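Local coordinates for protein diacylglycerol lipase (Aspergillus oryzae, PDB 5XK2) that probably hydrolyses the ester bonds of mono- and diacylglycerols as a class 3 lipase of the alpha/beta-hydrolase type, captured here in a closed conformation, at residues Ala55-Lys60 / Ala76-Asn81; Val86-Ser91 / Ile147-His152; Gly119-Trp124 / Ala159-Ala164. All coordinates share one frame; numbering follows the deposited sequence.

Contact 1: Ala55-Lys60 / Ala76-Asn81; sequences AGSTVK and AVDNTN
Thr58 and Val77 form the antiparallel hydrogen-bonded pair near the open end of the beta hairpin made by strands 58-65 and 71-78, at the margin of the central sheet. Val77 N reaches Thr58 O at 2.8 Å, and Thr58 N returns the bond to Val77 O at 3.0 Å. Next to this pair the side chains of Ser57 and of Asp78, the last strand residue before the loop, take over from the backbone pairing. Asp78 CB and CG both sit 3.4 Å from Ser57 OG, and the carboxylate oxygens reach past it to the Ala55 methyl, with OD1 3.7 Å from Ala55 CB. OD1 accepts the backbone N of Asn81 at 2.8 Å from above the carboxylate plane, an Asx motif. OD2 is held on its syn side by Asn81 ND2, in a nearly straight bond (171°), and also shares a hydrogen bond with Tyr24 OH, which bonds Ser57 OG too. Gly56 leaves the helix in a Schellman motif, and the carbonyl of Ala55, just before it, is gripped twice, by a water that links it to Asn79 N and by Thr80 OG1, which donates to Ala55 O at 2.8 Å, tilted 24° from the carbonyl plane.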
loop_
_atom_site.group_PDB
_atom_site.type_symbol
_atom_site.label_atom_id
_atom_site.label_comp_id
_atom_site.label_asym_id
_atom_site.label_seq_id
_atom_site.Cartn_x
_atom_site.Cartn_y
_atom_site.Cartn_z
ATOM N N ALA A 55 -11.000 -19.719 -24.092
ATOM C CA ALA A 55 -12.034 -20.635 -23.641
ATOM C C ALA A 55 -13.433 -20.055 -23.875
ATOM O O ALA A 55 -14.427 -20.776 -23.753
ATOM C CB ALA A 55 -11.833 -20.967 -22.166
ATOM N N GLY A 56 -13.501 -18.771 -24.221
ATOM C CA GLY A 56 -14.762 -18.097 -24.500
ATOM C C GLY A 56 -15.597 -17.814 -23.262
ATOM O O GLY A 56 -16.830 -17.676 -23.339
ATOM N N SER A 57 -14.936 -17.717 -22.112
ATOM C CA SER A 57 -15.685 -17.645 -20.856
ATOM C C SER A 57 -16.499 -16.374 -20.766
ATOM O O SER A 57 -16.054 -15.302 -21.165
ATOM C CB SER A 57 -14.753 -17.774 -19.667
ATOM O OG SER A 57 -14.020 -18.983 -19.827
ATOM N N THR A 58 -17.708 -16.529 -20.245
ATOM C CA THR A 58 -18.717 -15.468 -20.305
ATOM C C THR A 58 -19.243 -15.105 -18.929
ATOM O O THR A 58 -19.558 -15.986 -18.132
ATOM C CB THR A 58 -19.908 -15.904 -21.199
ATOM O OG1 THR A 58 -19.415 -16.262 -22.504
ATOM C CG2 THR A 58 -20.876 -14.772 -21.372
ATOM N N VAL A 59 -19.357 -13.806 -18.656
ATOM C CA VAL A 59 -19.945 -13.348 -17.388
ATOM C C VAL A 59 -21.436 -13.635 -17.315
ATOM O O VAL A 59 -22.188 -13.341 -18.240
ATOM C CB VAL A 59 -19.705 -11.820 -17.181
ATOM C CG1 VAL A 59 -20.429 -11.318 -15.925
ATOM C CG2 VAL A 59 -18.212 -11.529 -17.068
ATOM N N LYS A 60 -21.849 -14.204 -16.184
ATOM C CA LYS A 60 -23.266 -14.423 -15.860
ATOM C C LYS A 60 -23.708 -13.292 -14.940
ATOM O O LYS A 60 -24.816 -12.758 -15.084
ATOM C CB LYS A 60 -23.511 -15.797 -15.236
ATOM C CG LYS A 60 -25.006 -16.112 -15.093
ATOM C CD LYS A 60 -25.612 -16.185 -16.505
ATOM C CE LYS A 60 -27.112 -16.255 -16.531
ATOM N NZ LYS A 60 -27.541 -16.392 -17.962
ATOM N N ALA A 76 -18.719 -16.532 -13.718
ATOM C CA ALA A 76 -18.602 -16.737 -15.159
ATOM C C ALA A 76 -18.782 -18.205 -15.526
ATOM O O ALA A 76 -18.643 -19.101 -14.673
ATOM C CB ALA A 76 -17.241 -16.235 -15.647
ATOM N N VAL A 77 -19.127 -18.447 -16.785
ATOM C CA VAL A 77 -19.314 -19.805 -17.272
ATOM C C VAL A 77 -18.205 -20.107 -18.268
ATOM O O VAL A 77 -18.032 -19.362 -19.248
ATOM C CB VAL A 77 -20.683 -19.978 -17.963
ATOM C CG1 VAL A 77 -20.800 -21.373 -18.546
ATOM C CG2 VAL A 77 -21.815 -19.704 -16.989
ATOM N N ASP A 78 -17.465 -21.187 -18.020
ATOM C CA ASP A 78 -16.431 -21.642 -18.936
ATOM C C ASP A 78 -16.914 -22.966 -19.540
ATOM O O ASP A 78 -16.849 -24.014 -18.893
ATOM C CB ASP A 78 -15.110 -21.802 -18.173
ATOM C CG ASP A 78 -13.960 -22.287 -19.039
ATOM O OD1 ASP A 78 -14.188 -22.876 -20.111
ATOM O OD2 ASP A 78 -12.790 -22.108 -18.611
ATOM N N ASN A 79 -17.377 -22.917 -20.789
ATOM C CA ASN A 79 -17.937 -24.112 -21.420
ATOM C C ASN A 79 -16.856 -24.972 -22.047
ATOM O O ASN A 79 -17.088 -26.120 -22.418
ATOM C CB ASN A 79 -18.987 -23.729 -22.462
ATOM C CG ASN A 79 -20.276 -23.257 -21.826
ATOM O OD1 ASN A 79 -20.749 -23.857 -20.851
ATOM N ND2 ASN A 79 -20.854 -22.174 -22.370
ATOM N N THR A 80 -15.658 -24.423 -22.154
ATOM C CA THR A 80 -14.545 -25.199 -22.675
ATOM C C THR A 80 -14.052 -26.160 -21.616
ATOM O O THR A 80 -13.853 -27.350 -21.880
ATOM C CB THR A 80 -13.420 -24.276 -23.137
ATOM O OG1 THR A 80 -13.932 -23.469 -24.194
ATOM C CG2 THR A 80 -12.217 -25.078 -23.636
ATOM N N ASN A 81 -13.877 -25.648 -20.404
ATOM C CA ASN A 81 -13.367 -26.443 -19.294
ATOM C C ASN A 81 -14.447 -26.979 -18.352
ATOM O O ASN A 81 -14.148 -27.597 -17.324
ATOM C CB ASN A 81 -12.348 -25.614 -18.528
ATOM C CG ASN A 81 -11.153 -25.296 -19.374
ATOM O OD1 ASN A 81 -10.383 -26.193 -19.722
ATOM N ND2 ASN A 81 -11.020 -24.031 -19.779
HETATM O O HOH W 1 -17.019 -20.830 -22.637
HETATM O O HOH W 2 -19.355 -19.146 -21.806
#

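Contact 2: Val86-Ser91 / Ile147-His152; sequences VAFRGS and IVVVGH
Val86 and Val149 lie side by side in parallel strands, Val86 CB meeting the CG2 methyl of Val149 at 4.2 Å, and Val86 is tied to the partner strand through both of its backbone polar atoms. Val86 N donates to Val148 O at 2.7 Å, and Val86 O accepts Val150 N at 2.9 Å; both bonds run almost in line with their carbonyls. One residue thus bonds to the two neighbours of the residue it faces, as parallel sheets require. Phe88 N continues the pattern to Val150 O at 3.0 Å. Its ring rises on the face shared by Val86 and Val149, and the CG1 methyl of Val149 meets its rim in the ring plane, 3.8 Å from CE2.

Val150 works on the other face. A chi1 of 59° sets CG1 between its own backbone N and carbonyl carbon, and from there the methyl presses on Ala87 CB at 3.6 Å. Beyond Phe88 the strands spread, and water replaces direct pairing: one molecule receives His152 N and donates to Phe88 O at 2.7 Å, while another joins Gly90 N to His152 O. This opening lies just before Ser153, in a sequence pattern consistent with the nucleophile elbow of a lipase. The His152 imidazole turns away from strand 83-89, bonding Tyr29 through ND1 and the carbonyl of His268, a likely triad member, through NE2.

The two strands sit in the middle of the mixed sheet, between strands 71-78 and 173-178. Phe88 packs against helices 118-138 and 154-168, touching Trp124 and Val127 on the first and Ile158, Ala159 and Ala162 on the second, whereas Val150 packs against Tyr176 and Tyr178 of strand 173-178.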
loop_
_atom_site.group_PDB
_atom_site.type_symbol
_atom_site.label_atom_id
_atom_site.label_comp_id
_atom_site.label_asym_id
_atom_site.label_seq_id
_atom_site.Cartn_x
_atom_site.Cartn_y
_atom_site.Cartn_z
ATOM N N VAL A 86 -16.369 -18.627 -9.745
ATOM C CA VAL A 86 -16.702 -17.528 -8.855
ATOM C C VAL A 86 -15.376 -16.869 -8.487
ATOM O O VAL A 86 -14.550 -17.485 -7.820
ATOM C CB VAL A 86 -17.434 -18.024 -7.580
ATOM C CG1 VAL A 86 -17.821 -16.834 -6.694
ATOM C CG2 VAL A 86 -18.661 -18.864 -7.957
ATOM N N ALA A 87 -15.162 -15.634 -8.929
ATOM C CA ALA A 87 -13.857 -15.017 -8.776
ATOM C C ALA A 87 -13.978 -13.712 -8.013
ATOM O O ALA A 87 -14.900 -12.924 -8.264
ATOM C CB ALA A 87 -13.222 -14.783 -10.151
ATOM N N PHE A 88 -13.041 -13.469 -7.103
ATOM C CA PHE A 88 -13.075 -12.275 -6.255
ATOM C C PHE A 88 -11.831 -11.410 -6.356
ATOM O O PHE A 88 -10.714 -11.923 -6.365
ATOM C CB PHE A 88 -13.211 -12.640 -4.778
ATOM C CG PHE A 88 -14.420 -13.433 -4.444
ATOM C CD1 PHE A 88 -15.616 -12.799 -4.080
ATOM C CD2 PHE A 88 -14.363 -14.818 -4.428
ATOM C CE1 PHE A 88 -16.729 -13.553 -3.729
ATOM C CE2 PHE A 88 -15.485 -15.583 -4.096
ATOM C CZ PHE A 88 -16.674 -14.939 -3.740
ATOM N N ARG A 89 -12.064 -10.100 -6.342
ATOM C CA ARG A 89 -11.033 -9.096 -6.139
ATOM C C ARG A 89 -11.317 -8.447 -4.796
ATOM O O ARG A 89 -12.448 -8.007 -4.539
ATOM C CB ARG A 89 -11.052 -8.030 -7.243
ATOM C CG ARG A 89 -9.817 -7.147 -7.252
ATOM C CD ARG A 89 -10.177 -5.699 -7.589
ATOM N NE ARG A 89 -10.867 -5.114 -6.438
ATOM C CZ ARG A 89 -11.801 -4.177 -6.506
ATOM N NH1 ARG A 89 -12.173 -3.679 -7.684
ATOM N NH2 ARG A 89 -12.369 -3.737 -5.390
ATOM N N GLY A 90 -10.308 -8.387 -3.938
ATOM C CA GLY A 90 -10.474 -7.685 -2.681
ATOM C C GLY A 90 -9.999 -6.249 -2.822
ATOM O O GLY A 90 -9.796 -5.741 -3.925
ATOM N N SER A 91 -9.815 -5.588 -1.690
ATOM C CA SER A 91 -9.345 -4.220 -1.693
ATOM C C SER A 91 -7.921 -4.129 -2.243
ATOM O O SER A 91 -7.044 -4.954 -1.911
ATOM C CB SER A 91 -9.398 -3.645 -0.276
ATOM O OG SER A 91 -9.028 -2.281 -0.291
ATOM N N ILE A 147 -17.299 -26.387 -9.866
ATOM C CA ILE A 147 -17.453 -25.048 -9.310
ATOM C C ILE A 147 -16.097 -24.606 -8.779
ATOM O O ILE A 147 -15.575 -25.199 -7.838
ATOM C CB ILE A 147 -18.504 -25.002 -8.201
ATOM C CG1 ILE A 147 -19.893 -25.317 -8.784
ATOM C CG2 ILE A 147 -18.532 -23.626 -7.557
ATOM C CD1 ILE A 147 -20.986 -25.386 -7.738
ATOM N N VAL A 148 -15.522 -23.579 -9.408
ATOM C CA VAL A 148 -14.188 -23.097 -9.052
ATOM C C VAL A 148 -14.285 -21.732 -8.399
ATOM O O VAL A 148 -14.923 -20.821 -8.953
ATOM C CB VAL A 148 -13.266 -22.981 -10.288
ATOM C CG1 VAL A 148 -11.932 -22.316 -9.904
ATOM C CG2 VAL A 148 -13.029 -24.343 -10.932
ATOM N N VAL A 149 -13.668 -21.593 -7.233
ATOM C CA VAL A 149 -13.690 -20.345 -6.469
ATOM C C VAL A 149 -12.250 -19.855 -6.386
ATOM O O VAL A 149 -11.375 -20.566 -5.909
ATOM C CB VAL A 149 -14.286 -20.541 -5.065
ATOM C CG1 VAL A 149 -14.283 -19.231 -4.293
ATOM C CG2 VAL A 149 -15.736 -21.084 -5.187
ATOM N N VAL A 150 -12.009 -18.648 -6.889
ATOM C CA VAL A 150 -10.640 -18.227 -7.157
ATOM C C VAL A 150 -10.453 -16.756 -6.822
ATOM O O VAL A 150 -11.376 -15.946 -6.939
ATOM C CB VAL A 150 -10.277 -18.497 -8.648
ATOM C CG1 VAL A 150 -11.212 -17.757 -9.580
ATOM C CG2 VAL A 150 -8.806 -18.157 -8.964
ATOM N N GLY A 151 -9.256 -16.412 -6.378
ATOM C CA GLY A 151 -8.893 -15.020 -6.220
ATOM C C GLY A 151 -7.390 -14.887 -6.032
ATOM O O GLY A 151 -6.692 -15.889 -5.826
ATOM N N HIS A 152 -6.906 -13.645 -6.089
ATOM C CA HIS A 152 -5.514 -13.327 -5.799
ATOM C C HIS A 152 -5.491 -12.280 -4.688
ATOM O O HIS A 152 -6.417 -11.460 -4.606
ATOM C CB HIS A 152 -4.801 -12.820 -7.081
ATOM C CG HIS A 152 -3.459 -12.197 -6.831
ATOM N ND1 HIS A 152 -3.266 -10.832 -6.819
ATOM C CD2 HIS A 152 -2.251 -12.750 -6.561
ATOM C CE1 HIS A 152 -1.996 -10.573 -6.553
ATOM N NE2 HIS A 152 -1.362 -11.718 -6.379
HETATM O O HOH W 3 -8.231 -11.412 -7.316
HETATM O O HOH W 4 -7.603 -8.904 -4.761
#

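Contact 3: Gly119-Trp124 / Ala159-Ala164; sequences GFWTAW and ASLAAA
Trp124 swings its indole toward Ala162 with CG anti to the backbone N (chi1 160°), while Leu161 extends from the other helix with CG anti to its carbonyl carbon, sending CD1 to the backbone of the first helix. The indole of Trp124 lies flat beneath Ala162: the methyl CB stands 3.6 Å from the centroid of the six-membered ring and 18° off its normal, a CH-pi contact over the face. The fit is close, with Ala162 CB only 3.4 Å from Trp124 CE3.

Leu161 wedges in beside it. Its CD1 methyl rests 3.5 Å from Trp121 N and 3.7 Å from Phe120 CB, so the branch touches main chain as well as side chain. Its CB approaches Trp121 differently, at the edge and in the plane of the indole, 3.9 Å from CE3. The two indoles also brace one another: Trp124 CD1 sits above the rim of one face of Trp121, and Trp121 CH2 lies in plane at the edge of Trp124, whose edge is thus turned to the Trp121 face. Between segments 119-124 and 159-164 the helix axes come within 9.0 Å at a crossing angle of -60°, with an alanine methyl on an indole face and a leucine between backbone and indole edge.

Both helices cover the face of the sheet that carries Val86 and Phe88. No hydrogen bond joins the two segments. Asp165 OD2, just past the segment on helix 154-168, instead accepts from Trp124 NE1; a directional bond thus probably fixes the rotation of an indole otherwise positioned by dispersion and shape.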
loop_
_atom_site.group_PDB
_atom_site.type_symbol
_atom_site.label_atom_id
_atom_site.label_comp_id
_atom_site.label_asym_id
_atom_site.label_seq_id
_atom_site.Cartn_x
_atom_site.Cartn_y
_atom_site.Cartn_z
ATOM N N GLY A 119 -13.318 -8.816 8.350
ATOM C CA GLY A 119 -13.379 -8.058 7.108
ATOM C C GLY A 119 -13.673 -8.945 5.911
ATOM O O GLY A 119 -14.540 -8.636 5.077
ATOM N N PHE A 120 -12.936 -10.043 5.800
ATOM C CA PHE A 120 -13.094 -10.935 4.650
ATOM C C PHE A 120 -14.431 -11.668 4.709
ATOM O O PHE A 120 -15.082 -11.888 3.673
ATOM C CB PHE A 120 -11.951 -11.953 4.587
ATOM C CG PHE A 120 -10.596 -11.345 4.391
ATOM C CD1 PHE A 120 -10.373 -10.396 3.394
ATOM C CD2 PHE A 120 -9.536 -11.734 5.191
ATOM C CE1 PHE A 120 -9.100 -9.843 3.224
ATOM C CE2 PHE A 120 -8.274 -11.194 5.026
ATOM C CZ PHE A 120 -8.058 -10.237 4.044
ATOM N N TRP A 121 -14.851 -12.045 5.916
ATOM C CA TRP A 121 -16.130 -12.739 6.049
ATOM C C TRP A 121 -17.262 -11.785 5.665
ATOM O O TRP A 121 -18.201 -12.172 4.981
ATOM C CB TRP A 121 -16.339 -13.272 7.473
ATOM C CG TRP A 121 -17.663 -14.015 7.616
ATOM C CD1 TRP A 121 -18.761 -13.615 8.323
ATOM C CD2 TRP A 121 -18.010 -15.267 7.013
ATOM N NE1 TRP A 121 -19.767 -14.559 8.209
ATOM C CE2 TRP A 121 -19.326 -15.578 7.410
ATOM C CE3 TRP A 121 -17.324 -16.167 6.189
ATOM C CZ2 TRP A 121 -19.973 -16.743 6.993
ATOM C CZ3 TRP A 121 -17.965 -17.323 5.779
ATOM C CH2 TRP A 121 -19.278 -17.605 6.184
ATOM N N THR A 122 -17.152 -10.536 6.106
ATOM C CA THR A 122 -18.138 -9.506 5.747
ATOM C C THR A 122 -18.225 -9.311 4.228
ATOM O O THR A 122 -19.330 -9.241 3.666
ATOM C CB THR A 122 -17.808 -8.169 6.435
ATOM O OG1 THR A 122 -17.884 -8.348 7.858
ATOM C CG2 THR A 122 -18.801 -7.081 6.001
ATOM N N ALA A 123 -17.069 -9.271 3.571
ATOM C CA ALA A 123 -17.024 -9.102 2.122
ATOM C C ALA A 123 -17.796 -10.220 1.416
ATOM O O ALA A 123 -18.570 -9.965 0.494
ATOM C CB ALA A 123 -15.582 -9.056 1.638
ATOM N N TRP A 124 -17.585 -11.461 1.845
ATOM C CA TRP A 124 -18.294 -12.593 1.268
ATOM C C TRP A 124 -19.789 -12.492 1.541
ATOM O O TRP A 124 -20.600 -12.728 0.656
ATOM C CB TRP A 124 -17.738 -13.901 1.835
ATOM C CG TRP A 124 -18.634 -15.117 1.715
ATOM C CD1 TRP A 124 -19.068 -15.911 2.742
ATOM C CD2 TRP A 124 -19.170 -15.696 0.512
ATOM N NE1 TRP A 124 -19.841 -16.936 2.259
ATOM C CE2 TRP A 124 -19.910 -16.839 0.893
ATOM C CE3 TRP A 124 -19.088 -15.366 -0.852
ATOM C CZ2 TRP A 124 -20.579 -17.651 -0.037
ATOM C CZ3 TRP A 124 -19.736 -16.177 -1.771
ATOM C CH2 TRP A 124 -20.480 -17.299 -1.363
ATOM N N ALA A 159 -12.093 -15.534 -1.320
ATOM C CA ALA A 159 -12.367 -16.809 -1.967
ATOM C C ALA A 159 -12.261 -17.973 -0.992
ATOM O O ALA A 159 -13.048 -18.914 -1.080
ATOM C CB ALA A 159 -11.415 -17.027 -3.143
ATOM N N SER A 160 -11.267 -17.926 -0.098
ATOM C CA SER A 160 -11.056 -19.005 0.879
ATOM C C SER A 160 -12.306 -19.228 1.744
ATOM O O SER A 160 -12.757 -20.370 1.930
ATOM C CB SER A 160 -9.855 -18.690 1.785
ATOM O OG SER A 160 -8.664 -18.638 1.016
ATOM N N LEU A 161 -12.852 -18.129 2.258
ATOM C CA LEU A 161 -14.031 -18.229 3.117
ATOM C C LEU A 161 -15.283 -18.559 2.302
ATOM O O LEU A 161 -16.141 -19.299 2.766
ATOM C CB LEU A 161 -14.232 -16.940 3.903
ATOM C CG LEU A 161 -13.133 -16.624 4.920
ATOM C CD1 LEU A 161 -13.376 -15.240 5.510
ATOM C CD2 LEU A 161 -13.091 -17.683 6.045
ATOM N N ALA A 162 -15.396 -18.011 1.094
ATOM C CA ALA A 162 -16.522 -18.351 0.222
ATOM C C ALA A 162 -16.545 -19.845 -0.091
ATOM O O ALA A 162 -17.591 -20.481 -0.021
ATOM C CB ALA A 162 -16.467 -17.542 -1.084
ATOM N N ALA A 163 -15.394 -20.405 -0.461
ATOM C CA ALA A 163 -15.332 -21.830 -0.753
ATOM C C ALA A 163 -15.759 -22.658 0.466
ATOM O O ALA A 163 -16.512 -23.617 0.334
ATOM C CB ALA A 163 -13.901 -22.237 -1.200
ATOM N N ALA A 164 -15.252 -22.287 1.634
ATOM C CA ALA A 164 -15.564 -22.999 2.877
ATOM C C ALA A 164 -17.077 -23.041 3.093
ATOM O O ALA A 164 -17.668 -24.092 3.356
ATOM C CB ALA A 164 -14.890 -22.333 4.050
#

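Contacts 2 and 3 form a continuous buried core, whereas contact 1 is partly exposed at the sheet's margin, its centre about 15 Å from that of contact 2. Contacts 1 and 2 are built on the same sheet, in which strands 71-78 and 83-89 are neighbours. The pairing of contact 1 is antiparallel and at the edge; that of contact 2 is parallel and in the middle. Contact 3 stacks helices on that middle, and Val149 CG1 meets Ala159 O at 3.5 Å where strand and helix layers join. Chemistry follows place: both sheet contacts share backbone bonds and bridging waters, to which contact 1 adds carboxylate and hydroxyl bonds and contact 2 aliphatic and aromatic packing, while aromatic and methyl contacts join the helices.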